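Local structure of amidohydrolase (Pseudomonas aeruginosa, 2I5G) at residues P3-D14 with F290-L298; I61-V71 with G84-F92. The protein is probably a metal-dependent dipeptidase of the membrane dipeptidase (M19) family, cleaving dipeptides within a TIM-barrel scaffold. The protein carries 2 engineered substitutions. All coordinates share one frame; numbering follows the deposited sequence.

Contact 1: residues P3-D14 with F290-L298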
loop_
_atom_site.group_PDB
_atom_site.type_symbol
_atom_site.label_atom_id
_atom_site.label_comp_id
_atom_site.label_asym_id
_atom_site.label_seq_id
_atom_site.Cartn_x
_atom_site.Cartn_y
_atom_site.Cartn_z
ATOM N N PRO A 3 -17.957 38.604 -24.264
ATOM C CA PRO A 3 -17.731 37.229 -23.814
ATOM C C PRO A 3 -17.382 36.353 -25.018
ATOM O O PRO A 3 -18.240 35.678 -25.592
ATOM C CB PRO A 3 -19.066 36.855 -23.175
ATOM C CG PRO A 3 -20.049 37.653 -23.957
ATOM C CD PRO A 3 -19.363 38.995 -24.073
ATOM N N ALA A 4 -16.111 36.392 -25.397
ATOM C CA ALA A 4 -15.574 35.642 -26.523
ATOM C C ALA A 4 -14.189 36.223 -26.726
ATOM O O ALA A 4 -13.216 35.502 -26.927
ATOM C CB ALA A 4 -16.413 35.863 -27.756
ATOM N N GLU A 5 -14.115 37.547 -26.668
ATOM C CA GLU A 5 -12.848 38.240 -26.804
ATOM C C GLU A 5 -12.086 38.017 -25.501
ATOM O O GLU A 5 -10.857 37.961 -25.488
ATOM C CB GLU A 5 -13.075 39.736 -27.015
ATOM C CG GLU A 5 -13.858 40.080 -28.260
ATOM C CD GLU A 5 -14.120 41.570 -28.388
ATOM O OE1 GLU A 5 -14.800 42.134 -27.502
ATOM O OE2 GLU A 5 -13.644 42.176 -29.371
ATOM N N LEU A 6 -12.830 37.892 -24.405
ATOM C CA LEU A 6 -12.227 37.678 -23.095
ATOM C C LEU A 6 -11.599 36.287 -23.056
ATOM O O LEU A 6 -10.407 36.138 -22.810
ATOM C CB LEU A 6 -13.284 37.792 -22.002
ATOM C CG LEU A 6 -12.783 38.179 -20.610
ATOM C CD1 LEU A 6 -13.857 37.865 -19.593
ATOM C CD2 LEU A 6 -11.519 37.425 -20.263
ATOM N N HIS A 7 -12.419 35.270 -23.296
ATOM C CA HIS A 7 -11.954 33.895 -23.303
ATOM C C HIS A 7 -10.734 33.813 -24.230
ATOM O O HIS A 7 -9.714 33.217 -23.883
ATOM C CB HIS A 7 -13.075 32.982 -23.818
ATOM C CG HIS A 7 -12.800 31.517 -23.660
ATOM N ND1 HIS A 7 -13.027 30.840 -22.481
ATOM C CD2 HIS A 7 -12.322 30.600 -24.534
ATOM C CE1 HIS A 7 -12.703 29.569 -22.636
ATOM N NE2 HIS A 7 -12.272 29.396 -23.873
ATOM N N ALA A 8 -10.844 34.432 -25.402
ATOM C CA ALA A 8 -9.766 34.416 -26.383
ATOM C C ALA A 8 -8.499 35.086 -25.874
ATOM O O ALA A 8 -7.406 34.550 -26.026
ATOM C CB ALA A 8 -10.223 35.087 -27.674
ATOM N N ASP A 9 -8.651 36.262 -25.279
ATOM C CA ASP A 9 -7.519 37.010 -24.750
ATOM C C ASP A 9 -7.216 36.547 -23.327
ATOM O O ASP A 9 -6.786 37.340 -22.486
ATOM C CB ASP A 9 -7.843 38.509 -24.741
ATOM C CG ASP A 9 -6.633 39.376 -24.403
ATOM O OD1 ASP A 9 -5.711 39.470 -25.243
ATOM O OD2 ASP A 9 -6.602 39.961 -23.297
ATOM N N SER A 10 -7.428 35.266 -23.049
ATOM C CA SER A 10 -7.178 34.776 -21.700
ATOM C C SER A 10 -6.500 33.416 -21.615
ATOM O O SER A 10 -6.537 32.618 -22.556
ATOM C CB SER A 10 -8.492 34.739 -20.915
ATOM O OG SER A 10 -8.248 34.546 -19.535
ATOM N N ILE A 11 -5.867 33.174 -20.471
ATOM C CA ILE A 11 -5.186 31.918 -20.201
ATOM C C ILE A 11 -6.218 30.990 -19.589
ATOM O O ILE A 11 -6.645 31.199 -18.457
ATOM C CB ILE A 11 -4.057 32.094 -19.175
ATOM C CG1 ILE A 11 -3.007 33.060 -19.714
ATOM C CG2 ILE A 11 -3.435 30.740 -18.849
ATOM C CD1 ILE A 11 -2.367 32.590 -20.995
ATOM N N VAL A 12 -6.644 29.981 -20.337
ATOM C CA VAL A 12 -7.620 29.051 -19.796
ATOM C C VAL A 12 -6.907 27.746 -19.486
ATOM O O VAL A 12 -6.153 27.219 -20.307
ATOM C CB VAL A 12 -8.823 28.829 -20.774
ATOM C CG1 VAL A 12 -8.637 29.657 -22.039
ATOM C CG2 VAL A 12 -8.995 27.353 -21.094
ATOM N N ILE A 13 -7.135 27.244 -18.280
ATOM C CA ILE A 13 -6.506 26.017 -17.828
ATOM C C ILE A 13 -7.528 25.116 -17.172
ATOM O O ILE A 13 -8.465 25.598 -16.539
ATOM C CB ILE A 13 -5.381 26.330 -16.822
ATOM C CG1 ILE A 13 -4.233 27.035 -17.554
ATOM C CG2 ILE A 13 -4.916 25.053 -16.132
ATOM C CD1 ILE A 13 -3.060 27.400 -16.679
ATOM N N ASP A 14 -7.351 23.808 -17.332
ATOM C CA ASP A 14 -8.268 22.844 -16.741
ATOM C C ASP A 14 -7.513 21.928 -15.803
ATOM O O ASP A 14 -6.583 21.241 -16.209
ATOM C CB ASP A 14 -8.961 22.022 -17.828
ATOM C CG ASP A 14 -10.042 21.115 -17.270
ATOM O OD1 ASP A 14 -10.836 20.580 -18.076
ATOM O OD2 ASP A 14 -10.098 20.934 -16.030
ATOM N N PHE A 290 -15.765 24.935 -23.744
ATOM C CA PHE A 290 -15.175 25.655 -22.614
ATOM C C PHE A 290 -15.584 27.133 -22.554
ATOM O O PHE A 290 -15.966 27.637 -21.495
ATOM C CB PHE A 290 -13.648 25.542 -22.665
ATOM C CG PHE A 290 -13.040 24.936 -21.432
ATOM C CD1 PHE A 290 -12.990 25.649 -20.239
ATOM C CD2 PHE A 290 -12.536 23.637 -21.457
ATOM C CE1 PHE A 290 -12.450 25.078 -19.089
ATOM C CE2 PHE A 290 -11.995 23.057 -20.314
ATOM C CZ PHE A 290 -11.952 23.779 -19.127
ATOM N N PRO A 291 -15.521 27.845 -23.690
ATOM C CA PRO A 291 -15.895 29.266 -23.704
ATOM C C PRO A 291 -17.274 29.650 -23.156
ATOM O O PRO A 291 -17.513 30.819 -22.864
ATOM C CB PRO A 291 -15.710 29.668 -25.174
ATOM C CG PRO A 291 -15.774 28.374 -25.917
ATOM C CD PRO A 291 -15.049 27.418 -25.018
ATOM N N ASN A 292 -18.177 28.689 -23.001
ATOM C CA ASN A 292 -19.501 28.999 -22.468
ATOM C C ASN A 292 -19.428 29.247 -20.967
ATOM O O ASN A 292 -20.352 29.803 -20.369
ATOM C CB ASN A 292 -20.469 27.850 -22.721
ATOM C CG ASN A 292 -20.655 27.564 -24.184
ATOM O OD1 ASN A 292 -21.348 26.620 -24.556
ATOM N ND2 ASN A 292 -20.037 28.374 -25.028
ATOM N N LEU A 293 -18.324 28.819 -20.363
ATOM C CA LEU A 293 -18.122 28.980 -18.934
ATOM C C LEU A 293 -17.642 30.395 -18.626
ATOM O O LEU A 293 -17.924 30.947 -17.562
ATOM C CB LEU A 293 -17.115 27.937 -18.445
ATOM C CG LEU A 293 -16.921 27.788 -16.936
ATOM C CD1 LEU A 293 -18.264 27.774 -16.220
ATOM C CD2 LEU A 293 -16.153 26.507 -16.670
ATOM N N THR A 294 -16.911 30.983 -19.566
ATOM C CA THR A 294 -16.422 32.343 -19.398
ATOM C C THR A 294 -17.619 33.266 -19.565
ATOM O O THR A 294 -17.841 34.171 -18.761
ATOM C CB THR A 294 -15.352 32.683 -20.459
ATOM O OG1 THR A 294 -14.175 31.904 -20.207
ATOM C CG2 THR A 294 -14.991 34.162 -20.415
ATOM N N GLU A 295 -18.394 33.022 -20.614
ATOM C CA GLU A 295 -19.578 33.817 -20.893
ATOM C C GLU A 295 -20.586 33.719 -19.749
ATOM O O GLU A 295 -21.157 34.726 -19.332
ATOM C CB GLU A 295 -20.220 33.347 -22.202
ATOM C CG GLU A 295 -21.621 33.895 -22.453
ATOM C CD GLU A 295 -22.176 33.502 -23.816
ATOM O OE1 GLU A 295 -21.950 32.349 -24.247
ATOM O OE2 GLU A 295 -22.852 34.345 -24.451
ATOM N N THR A 296 -20.797 32.510 -19.236
ATOM C CA THR A 296 -21.745 32.308 -18.145
ATOM C C THR A 296 -21.326 33.052 -16.884
ATOM O O THR A 296 -22.002 33.986 -16.459
ATOM C CB THR A 296 -21.933 30.804 -17.828
ATOM O OG1 THR A 296 -22.611 30.167 -18.921
ATOM C CG2 THR A 296 -22.760 30.619 -16.563
ATOM N N LEU A 297 -20.218 32.642 -16.282
ATOM C CA LEU A 297 -19.733 33.308 -15.080
ATOM C C LEU A 297 -19.786 34.824 -15.272
ATOM O O LEU A 297 -20.139 35.582 -14.360
ATOM C CB LEU A 297 -18.294 32.876 -14.789
ATOM C CG LEU A 297 -18.120 31.475 -14.202
ATOM C CD1 LEU A 297 -16.675 31.037 -14.359
ATOM C CD2 LEU A 297 -18.520 31.477 -12.743
ATOM N N LEU A 298 -19.451 35.248 -16.484
ATOM C CA LEU A 298 -19.431 36.658 -16.843
ATOM C C LEU A 298 -20.824 37.287 -16.781
ATOM O O LEU A 298 -21.029 38.307 -16.119
ATOM C CB LEU A 298 -18.844 36.796 -18.245
ATOM C CG LEU A 298 -18.266 38.134 -18.690
ATOM C CD1 LEU A 298 -17.247 38.633 -17.680
ATOM C CD2 LEU A 298 -17.614 37.942 -20.054
#

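Contact 2: residues I61-V71 with G84-F92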
loop_
_atom_site.group_PDB
_atom_site.type_symbol
_atom_site.label_atom_id
_atom_site.label_comp_id
_atom_site.label_asym_id
_atom_site.label_seq_id
_atom_site.Cartn_x
_atom_site.Cartn_y
_atom_site.Cartn_z
ATOM N N ILE A 61 1.616 13.434 -28.704
ATOM C CA ILE A 61 2.011 14.829 -28.754
ATOM C C ILE A 61 2.958 15.012 -29.930
ATOM O O ILE A 61 2.747 15.871 -30.782
ATOM C CB ILE A 61 2.724 15.256 -27.451
ATOM C CG1 ILE A 61 1.722 15.256 -26.288
ATOM C CG2 ILE A 61 3.391 16.617 -27.641
ATOM C CD1 ILE A 61 2.303 15.712 -24.967
ATOM N N ARG A 62 3.996 14.188 -29.975
ATOM C CA ARG A 62 4.983 14.257 -31.047
ATOM C C ARG A 62 4.303 14.281 -32.409
ATOM O O ARG A 62 4.582 15.139 -33.246
ATOM C CB ARG A 62 5.914 13.041 -30.995
ATOM C CG ARG A 62 7.393 13.375 -30.991
ATOM C CD ARG A 62 8.230 12.247 -31.607
ATOM N NE ARG A 62 7.902 10.905 -31.112
ATOM C CZ ARG A 62 8.087 10.479 -29.865
ATOM N NH1 ARG A 62 8.604 11.284 -28.943
ATOM N NH2 ARG A 62 7.757 9.233 -29.542
ATOM N N ASP A 63 3.400 13.332 -32.619
ATOM C CA ASP A 63 2.710 13.220 -33.893
ATOM C C ASP A 63 1.684 14.317 -34.170
ATOM O O ASP A 63 1.255 14.487 -35.313
ATOM C CB ASP A 63 2.062 11.830 -34.010
ATOM C CG ASP A 63 3.096 10.711 -34.179
ATOM O OD1 ASP A 63 4.278 11.021 -34.448
ATOM O OD2 ASP A 63 2.729 9.521 -34.056
ATOM N N ASN A 64 1.305 15.062 -33.132
ATOM C CA ASN A 64 0.332 16.148 -33.268
ATOM C C ASN A 64 0.893 17.439 -32.673
ATOM O O ASN A 64 0.155 18.206 -32.052
ATOM C CB ASN A 64 -0.966 15.798 -32.537
ATOM C CG ASN A 64 -1.626 14.540 -33.074
ATOM O OD1 ASN A 64 -2.195 14.537 -34.166
ATOM N ND2 ASN A 64 -1.552 13.462 -32.303
ATOM N N SER A 65 2.188 17.673 -32.873
ATOM C CA SER A 65 2.870 18.850 -32.337
ATOM C C SER A 65 2.350 20.191 -32.852
ATOM O O SER A 65 2.744 21.253 -32.359
ATOM C CB SER A 65 4.369 18.758 -32.616
ATOM O OG SER A 65 4.634 18.839 -34.006
ATOM N N ASP A 66 1.471 20.146 -33.844
ATOM C CA ASP A 66 0.916 21.370 -34.402
ATOM C C ASP A 66 -0.322 21.798 -33.615
ATOM O O ASP A 66 -0.885 22.864 -33.854
ATOM C CB ASP A 66 0.564 21.144 -35.873
ATOM C CG ASP A 66 -0.423 20.009 -36.070
ATOM O OD1 ASP A 66 -0.262 18.956 -35.417
ATOM O OD2 ASP A 66 -1.354 20.166 -36.889
ATOM N N LEU A 67 -0.722 20.960 -32.664
ATOM C CA LEU A 67 -1.891 21.206 -31.827
ATOM C C LEU A 67 -1.539 21.328 -30.352
ATOM O O LEU A 67 -2.103 22.156 -29.639
ATOM C CB LEU A 67 -2.904 20.066 -31.990
ATOM C CG LEU A 67 -3.956 20.167 -33.103
ATOM C CD1 LEU A 67 -3.353 20.800 -34.348
ATOM C CD2 LEU A 67 -4.525 18.775 -33.389
ATOM N N VAL A 68 -0.605 20.499 -29.895
ATOM C CA VAL A 68 -0.217 20.500 -28.493
ATOM C C VAL A 68 1.290 20.429 -28.269
ATOM O O VAL A 68 2.045 20.012 -29.149
ATOM C CB VAL A 68 -0.873 19.309 -27.756
ATOM C CG1 VAL A 68 -2.390 19.409 -27.844
ATOM C CG2 VAL A 68 -0.397 17.997 -28.369
ATOM N N ILE A 69 1.709 20.841 -27.073
ATOM C CA ILE A 69 3.111 20.832 -26.663
ATOM C C ILE A 69 3.150 20.486 -25.179
ATOM O O ILE A 69 2.210 20.782 -24.432
ATOM C CB ILE A 69 3.785 22.211 -26.838
ATOM C CG1 ILE A 69 3.117 23.232 -25.909
ATOM C CG2 ILE A 69 3.716 22.648 -28.285
ATOM C CD1 ILE A 69 3.695 24.634 -26.007
ATOM N N PRO A 70 4.250 19.866 -24.730
ATOM C CA PRO A 70 4.449 19.459 -23.335
ATOM C C PRO A 70 4.437 20.660 -22.410
ATOM O O PRO A 70 4.675 21.778 -22.846
ATOM C CB PRO A 70 5.828 18.800 -23.358
ATOM C CG PRO A 70 6.007 18.378 -24.782
ATOM C CD PRO A 70 5.435 19.541 -25.538
ATOM N N VAL A 71 4.171 20.420 -21.133
ATOM C CA VAL A 71 4.163 21.482 -20.131
ATOM C C VAL A 71 4.936 21.040 -18.897
ATOM O O VAL A 71 4.517 20.121 -18.201
ATOM C CB VAL A 71 2.728 21.852 -19.697
ATOM C CG1 VAL A 71 2.762 22.704 -18.439
ATOM C CG2 VAL A 71 2.043 22.623 -20.804
ATOM N N GLY A 84 -0.660 29.583 -30.198
ATOM C CA GLY A 84 -1.926 29.028 -30.641
ATOM C C GLY A 84 -1.984 27.519 -30.494
ATOM O O GLY A 84 -2.412 26.812 -31.407
ATOM N N LYS A 85 -1.546 27.022 -29.342
ATOM C CA LYS A 85 -1.558 25.592 -29.082
ATOM C C LYS A 85 -2.031 25.310 -27.673
ATOM O O LYS A 85 -2.245 26.231 -26.883
ATOM C CB LYS A 85 -0.161 24.993 -29.288
ATOM C CG LYS A 85 0.268 24.931 -30.744
ATOM C CD LYS A 85 1.688 24.422 -30.897
ATOM C CE LYS A 85 2.157 24.592 -32.325
ATOM N NZ LYS A 85 3.570 24.167 -32.487
ATOM N N THR A 86 -2.194 24.028 -27.368
ATOM C CA THR A 86 -2.644 23.604 -26.053
ATOM C C THR A 86 -1.534 22.898 -25.306
ATOM O O THR A 86 -1.005 21.884 -25.759
ATOM C CB THR A 86 -3.849 22.655 -26.156
ATOM O OG1 THR A 86 -5.028 23.416 -26.434
ATOM C CG2 THR A 86 -4.038 21.886 -24.859
ATOM N N GLY A 87 -1.191 23.439 -24.147
ATOM C CA GLY A 87 -0.140 22.842 -23.355
ATOM C C GLY A 87 -0.684 21.653 -22.607
ATOM O O GLY A 87 -1.825 21.680 -22.143
ATOM N N ILE A 88 0.126 20.605 -22.495
ATOM C CA ILE A 88 -0.288 19.402 -21.791
ATOM C C ILE A 88 0.630 19.097 -20.621
ATOM O O ILE A 88 1.823 18.863 -20.790
ATOM C CB ILE A 88 -0.355 18.201 -22.758
ATOM C CG1 ILE A 88 -1.543 18.400 -23.703
ATOM C CG2 ILE A 88 -0.499 16.890 -21.991
ATOM C CD1 ILE A 88 -1.714 17.297 -24.707
ATOM N N LEU A 89 0.045 19.124 -19.428
ATOM C CA LEU A 89 0.765 18.870 -18.189
ATOM C C LEU A 89 0.399 17.489 -17.639
ATOM O O LEU A 89 -0.746 17.242 -17.251
ATOM C CB LEU A 89 0.421 19.971 -17.176
ATOM C CG LEU A 89 0.664 19.741 -15.679
ATOM C CD1 LEU A 89 2.090 19.285 -15.463
ATOM C CD2 LEU A 89 0.370 21.024 -14.889
ATOM N N TYR A 90 1.379 16.590 -17.608
ATOM C CA TYR A 90 1.156 15.232 -17.119
ATOM C C TYR A 90 0.834 15.140 -15.644
ATOM O O TYR A 90 1.533 15.729 -14.811
ATOM C CB TYR A 90 2.376 14.350 -17.387
ATOM C CG TYR A 90 2.621 14.065 -18.842
ATOM C CD1 TYR A 90 1.592 14.186 -19.780
ATOM C CD2 TYR A 90 3.868 13.620 -19.277
ATOM C CE1 TYR A 90 1.799 13.866 -21.111
ATOM C CE2 TYR A 90 4.088 13.296 -20.611
ATOM C CZ TYR A 90 3.048 13.419 -21.521
ATOM O OH TYR A 90 3.254 13.077 -22.836
ATOM N N GLY A 91 -0.208 14.370 -15.326
ATOM C CA GLY A 91 -0.602 14.185 -13.942
ATOM C C GLY A 91 -0.937 12.749 -13.574
ATOM O O GLY A 91 -1.304 11.936 -14.435
ATOM N N PHE A 92 -0.788 12.431 -12.289
ATOM C CA PHE A 92 -1.112 11.102 -11.768
ATOM C C PHE A 92 -2.268 11.286 -10.800
ATOM O O PHE A 92 -2.296 12.251 -10.030
ATOM C CB PHE A 92 0.039 10.500 -10.953
ATOM C CG PHE A 92 1.265 10.172 -11.742
ATOM C CD1 PHE A 92 1.316 10.362 -13.116
ATOM C CD2 PHE A 92 2.373 9.632 -11.098
ATOM C CE1 PHE A 92 2.452 10.016 -13.834
ATOM C CE2 PHE A 92 3.513 9.281 -11.807
ATOM C CZ PHE A 92 3.553 9.474 -13.176
HETATM O O HOH W 1 3.989 17.453 -18.889
#

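Contact 1: residues P3-D14 with F290-L298
At the N-terminal end of the TIM-barrel chain, the short helix 5-8 and the start of the first barrel strand pack against the opening turns of helix 291-299, with His7 and Thr294 at the centre. His7 ND1 and Thr294 OG1 share a nearly straight hydrogen bond of 2.8 Å (174°), the hydroxyl lying in the plane of the ring at its edge. At the other nitrogen, NE2 is bonded to Gly32 O, so the imidazole is gripped at both ends and its rotation is fixed. One face carries a CH-pi contact, Pro291 CA sitting 3.5 Å from the centroid of the His7 ring, and Pro291 CB continues this cover toward His7 CD2. Val12 CG1 approaches the opposite face, offset toward the rim. With CG anti to the backbone N (chi1 -170°), His7 reaches out from its own helix to the partner helix.

Apolar contacts extend the interface on the Pro3 side. Leu298 CD2 meets two residues there, Pro3 CB at 3.6 Å and Leu6 CD1 at 3.8 Å, while Pro3 CB also rests on Glu295 CB at 3.8 Å. Toward the strand, the Phe290 ring presents its edge to the Asp14 carboxylate, with Phe290 CE2 3.5 Å from Asp14 OD1 and the two planes 73° apart. Asp14 OD1 is hydrogen-bonded to Thr248 OG1, and OD2 to Leu16 N, so both carboxylate oxygens have polar partners. The N-terminal helix and the first strand are thus packed against a late helix of the chain, consistent with the TIM-barrel fold of the M19 family.

Contact 2: residues I61-V71 with G84-F92
Lys85, Val71 and Ile88 bury the most surface where strands 68-70 and 86-92 run side by side as parallel neighbours. Lys85, extended beyond CG, runs alongside the loop 65-67 that precedes strand 68-70, and its NZ gives a 3.0 Å hydrogen bond to Ser65 O, tilted 15° from the carbonyl plane. Its aliphatic part is used as well: Lys85 CD lies 3.8 Å from Ile69 CG2, the two side chains crossing at about a right angle.

Ile88 sends CD1 to Val68 CB, 3.7 Å away, while its backbone N bonds Ile69 O at 2.9 Å. Thr86 N to Leu67 O and Ile69 N to Thr86 O complete the main ladder. Val71 closes the pairing with a weak bond from its N to Ile88 O. With CG1 anti to the backbone N (chi1 167°), Val71 turns CG2 over the neighbouring strand, 3.4 Å from Gly87 CA, and CG1 meets Leu89 CB at 3.8 Å. Water 1 joins Val71 O to Tyr90 N where direct pairing ends.

Backbone bonds therefore set the register of this beta-alpha-beta unit, apolar branches of Val68, Val71, Ile88 and Leu89 pack across it, and the lysine ties its ammonium group to the loop ahead of strand 68-70.

How the contacts relate
Contact 2 is nested inside the long chain loop that contact 1 closes. Their centres lie 20 Å apart and their nearest atoms about 7 Å apart, so they do not touch, yet both reach the same parallel sheet: strand 13-17 pairs with strand 36-40, which in turn pairs with strand 86-92. Helix 74-82 supplies a second connection, since it links the two strands of contact 2 and also packs, through Ile77 and Lys81, on Ile11 of segment 3-14. Leu34 is common ground too, touching Val12 and Phe290 through its side chain while its carbonyl oxygen bonds Thr86 OG1. Contact 1 joins distant parts of the chain, whereas contact 2 is local.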